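PDB 2C1S: biotin binding protein A from Gallus gallus, which binds biotin and, in this structure, holds biotin-D-sulfoxide in the ligand pocket of an avidin-family tetramer. Local coordinates for residues A[28-33]-A[66-71]. Residues are numbered along the deposited sequence; the frame is centred on the assembly and turned at random.
Sequences GTFSGS and FGFTVQ
F30 meets F66, G67 and F68 with the outer end of its ring. The backbones are well apart: F30 CA is 8.5 Å from F68 CA, and the ring bridges the gap. Chi1 of 60° sets CG between the backbone N and the carbonyl carbon, and the ring then extends toward the other strand. Along one side of the ring, F30 CE1 comes 3.9 Å from F68 CB. The tip, CZ, meets atoms of three residues. F30 CZ lies 3.7 Å from G67 O, a van der Waals contact. F30 CZ is 4.1 Å from F68 CB, 4.2 Å from F68 CD2 and 4.3 Å from F66 CD1. The tip thus lies beside the G67 carbonyl oxygen, between the side chains of F66 and F68. The approaches are oblique, and no hydrogen bond joins the segments. The axes of 29-33 and 66-71 come within 8.8 Å of each other, with their N-to-C directions 42° apart. Strand 48-54 lies between them in the sheet and pairs with F30 through G52. Its L50 touches both F30 and F68, while L7 packs on F30 and F66. The F68 ring meets F81, with planes at about 20°, and its side chain is about 8 Å from bound biotin-D-sulfoxide. This is the apolar interior of the eight-stranded antiparallel avidin barrel, where strands that are not sheet neighbours meet through inward-facing aromatic residues.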
ATOM      1  N   GLY A  28     -21.308   0.820 -16.366  1.00 29.42           N
ATOM      2  CA  GLY A  28     -19.922   0.375 -16.250  1.00 28.45           C
ATOM      3  C   GLY A  28     -19.687  -0.529 -15.055  1.00 27.49           C
ATOM      4  O   GLY A  28     -18.538  -0.914 -14.764  1.00 28.13           O
ATOM      5  N   THR A  29     -20.768  -0.886 -14.362  1.00 25.92           N
ATOM      6  CA  THR A  29     -20.653  -1.821 -13.272  1.00 24.80           C
ATOM      7  C   THR A  29     -20.631  -3.230 -13.840  1.00 23.95           C
ATOM      8  O   THR A  29     -21.142  -3.479 -14.952  1.00 25.00           O
ATOM      9  CB  THR A  29     -21.708  -1.578 -12.123  1.00 24.90           C
ATOM     10  OG1 THR A  29     -22.999  -1.860 -12.599  1.00 26.48           O
ATOM     11  CG2 THR A  29     -21.693  -0.145 -11.696  1.00 26.87           C
ATOM     12  N   PHE A  30     -19.953  -4.122 -13.135  1.00 22.29           N
ATOM     13  CA  PHE A  30     -19.869  -5.522 -13.523  1.00 22.19           C
ATOM     14  C   PHE A  30     -19.792  -6.461 -12.332  1.00 23.03           C
ATOM     15  O   PHE A  30     -19.543  -6.051 -11.184  1.00 22.25           O
ATOM     16  CB  PHE A  30     -18.679  -5.780 -14.489  1.00 21.88           C
ATOM     17  CG  PHE A  30     -17.329  -5.425 -13.898  1.00 20.39           C
ATOM     18  CD1 PHE A  30     -16.681  -6.311 -13.035  1.00 19.38           C
ATOM     19  CD2 PHE A  30     -16.761  -4.194 -14.157  1.00 19.86           C
ATOM     20  CE1 PHE A  30     -15.438  -5.970 -12.463  1.00 19.35           C
ATOM     21  CE2 PHE A  30     -15.493  -3.845 -13.593  1.00 18.03           C
ATOM     22  CZ  PHE A  30     -14.865  -4.755 -12.756  1.00 18.19           C
ATOM     23  N   SER A  31     -19.995  -7.736 -12.644  1.00 23.15           N
ATOM     24  CA  SER A  31     -19.913  -8.840 -11.731  1.00 24.05           C
ATOM     25  C   SER A  31     -18.915  -9.876 -12.272  1.00 23.80           C
ATOM     26  O   SER A  31     -18.388  -9.729 -13.370  1.00 25.29           O
ATOM     27  CB  SER A  31     -21.312  -9.444 -11.598  1.00 24.80           C
ATOM     28  OG  SER A  31     -21.342 -10.358 -10.540  1.00 27.29           O
ATOM     29  N   GLY A  32     -18.655 -10.927 -11.518  1.00 23.52           N
ATOM     30  CA  GLY A  32     -17.785 -11.970 -11.995  1.00 22.46           C
ATOM     31  C   GLY A  32     -17.486 -13.010 -10.958  1.00 22.04           C
ATOM     32  O   GLY A  32     -18.115 -13.053  -9.907  1.00 20.70           O
ATOM     33  N   SER A  33     -16.504 -13.861 -11.239  1.00 20.95           N
ATOM     34  CA  SER A  33     -16.056 -14.851 -10.266  1.00 20.78           C
ATOM     35  C   SER A  33     -14.529 -14.896 -10.229  1.00 20.24           C
ATOM     36  O   SER A  33     -13.872 -14.557 -11.222  1.00 20.07           O
ATOM     37  CB  SER A  33     -16.622 -16.248 -10.577  1.00 22.50           C
ATOM     38  OG  SER A  33     -16.277 -16.605 -11.906  1.00 25.73           O
ATOM     39  N   PHE A  66     -10.444   0.747 -13.550  1.00 17.04           N
ATOM     40  CA  PHE A  66     -11.530  -0.015 -12.973  1.00 16.94           C
ATOM     41  C   PHE A  66     -11.113  -0.634 -11.643  1.00 17.22           C
ATOM     42  O   PHE A  66      -9.924  -0.702 -11.320  1.00 17.64           O
ATOM     43  CB  PHE A  66     -11.946  -1.144 -13.937  1.00 17.44           C
ATOM     44  CG  PHE A  66     -10.873  -2.147 -14.195  1.00 16.48           C
ATOM     45  CD1 PHE A  66     -10.875  -3.363 -13.526  1.00 13.65           C
ATOM     46  CD2 PHE A  66      -9.881  -1.906 -15.179  1.00 17.55           C
ATOM     47  CE1 PHE A  66      -9.878  -4.334 -13.777  1.00 20.68           C
ATOM     48  CE2 PHE A  66      -8.872  -2.869 -15.429  1.00 14.88           C
ATOM     49  CZ  PHE A  66      -8.881  -4.081 -14.747  1.00 15.60           C
ATOM     50  N   GLY A  67     -12.086  -1.115 -10.882  1.00 16.34           N
ATOM     51  CA  GLY A  67     -11.813  -1.703  -9.604  1.00 16.00           C
ATOM     52  C   GLY A  67     -12.860  -2.748  -9.303  1.00 15.52           C
ATOM     53  O   GLY A  67     -13.988  -2.697  -9.841  1.00 16.40           O
ATOM     54  N   PHE A  68     -12.519  -3.689  -8.448  1.00 16.07           N
ATOM     55  CA  PHE A  68     -13.516  -4.652  -7.944  1.00 15.75           C
ATOM     56  C   PHE A  68     -13.240  -5.159  -6.531  1.00 15.25           C
ATOM     57  O   PHE A  68     -12.114  -5.149  -6.071  1.00 14.87           O
ATOM     58  CB  PHE A  68     -13.770  -5.823  -8.922  1.00 15.01           C
ATOM     59  CG  PHE A  68     -12.549  -6.646  -9.263  1.00 14.90           C
ATOM     60  CD1 PHE A  68     -12.193  -7.751  -8.493  1.00 13.32           C
ATOM     61  CD2 PHE A  68     -11.790  -6.340 -10.401  1.00 15.67           C
ATOM     62  CE1 PHE A  68     -11.090  -8.513  -8.822  1.00 16.57           C
ATOM     63  CE2 PHE A  68     -10.687  -7.117 -10.744  1.00 15.43           C
ATOM     64  CZ  PHE A  68     -10.321  -8.166  -9.953  1.00 12.89           C
ATOM     65  N   THR A  69     -14.301  -5.646  -5.891  1.00 15.20           N
ATOM     66  CA  THR A  69     -14.223  -6.288  -4.599  1.00 15.50           C
ATOM     67  C   THR A  69     -14.485  -7.770  -4.738  1.00 15.96           C
ATOM     68  O   THR A  69     -15.443  -8.185  -5.430  1.00 17.46           O
ATOM     69  CB  THR A  69     -15.285  -5.715  -3.626  1.00 15.26           C
ATOM     70  OG1 THR A  69     -15.089  -4.318  -3.482  1.00 16.33           O
ATOM     71  CG2 THR A  69     -15.251  -6.463  -2.237  1.00 15.18           C
ATOM     72  N   VAL A  70     -13.641  -8.569  -4.105  1.00 16.77           N
ATOM     73  CA  VAL A  70     -13.864 -10.012  -4.022  1.00 17.48           C
ATOM     74  C   VAL A  70     -14.320 -10.489  -2.635  1.00 18.33           C
ATOM     75  O   VAL A  70     -13.582 -10.369  -1.645  1.00 18.51           O
ATOM     76  CB  VAL A  70     -12.633 -10.807  -4.437  1.00 17.14           C
ATOM     77  CG1 VAL A  70     -12.948 -12.307  -4.393  1.00 17.84           C
ATOM     78  CG2 VAL A  70     -12.087 -10.297  -5.812  1.00 15.99           C
ATOM     79  N   GLN A  71     -15.506 -11.103  -2.593  1.00 18.82           N
ATOM     80  CA  GLN A  71     -16.070 -11.621  -1.347  1.00 21.04           C
ATOM     81  C   GLN A  71     -15.750 -13.111  -1.214  1.00 21.44           C
ATOM     82  O   GLN A  71     -16.520 -13.973  -1.666  1.00 22.48           O
ATOM     83  CB  GLN A  71     -17.581 -11.350  -1.364  1.00 21.58           C
ATOM     84  CG  GLN A  71     -18.383 -11.651  -0.090  1.00 21.30           C
ATOM     85  CD  GLN A  71     -19.859 -11.815  -0.441  1.00 24.94           C
ATOM     86  OE1 GLN A  71     -20.215 -12.806  -1.072  1.00 30.05           O
ATOM     87  NE2 GLN A  71     -20.714 -10.824  -0.074  1.00 25.39           N
TER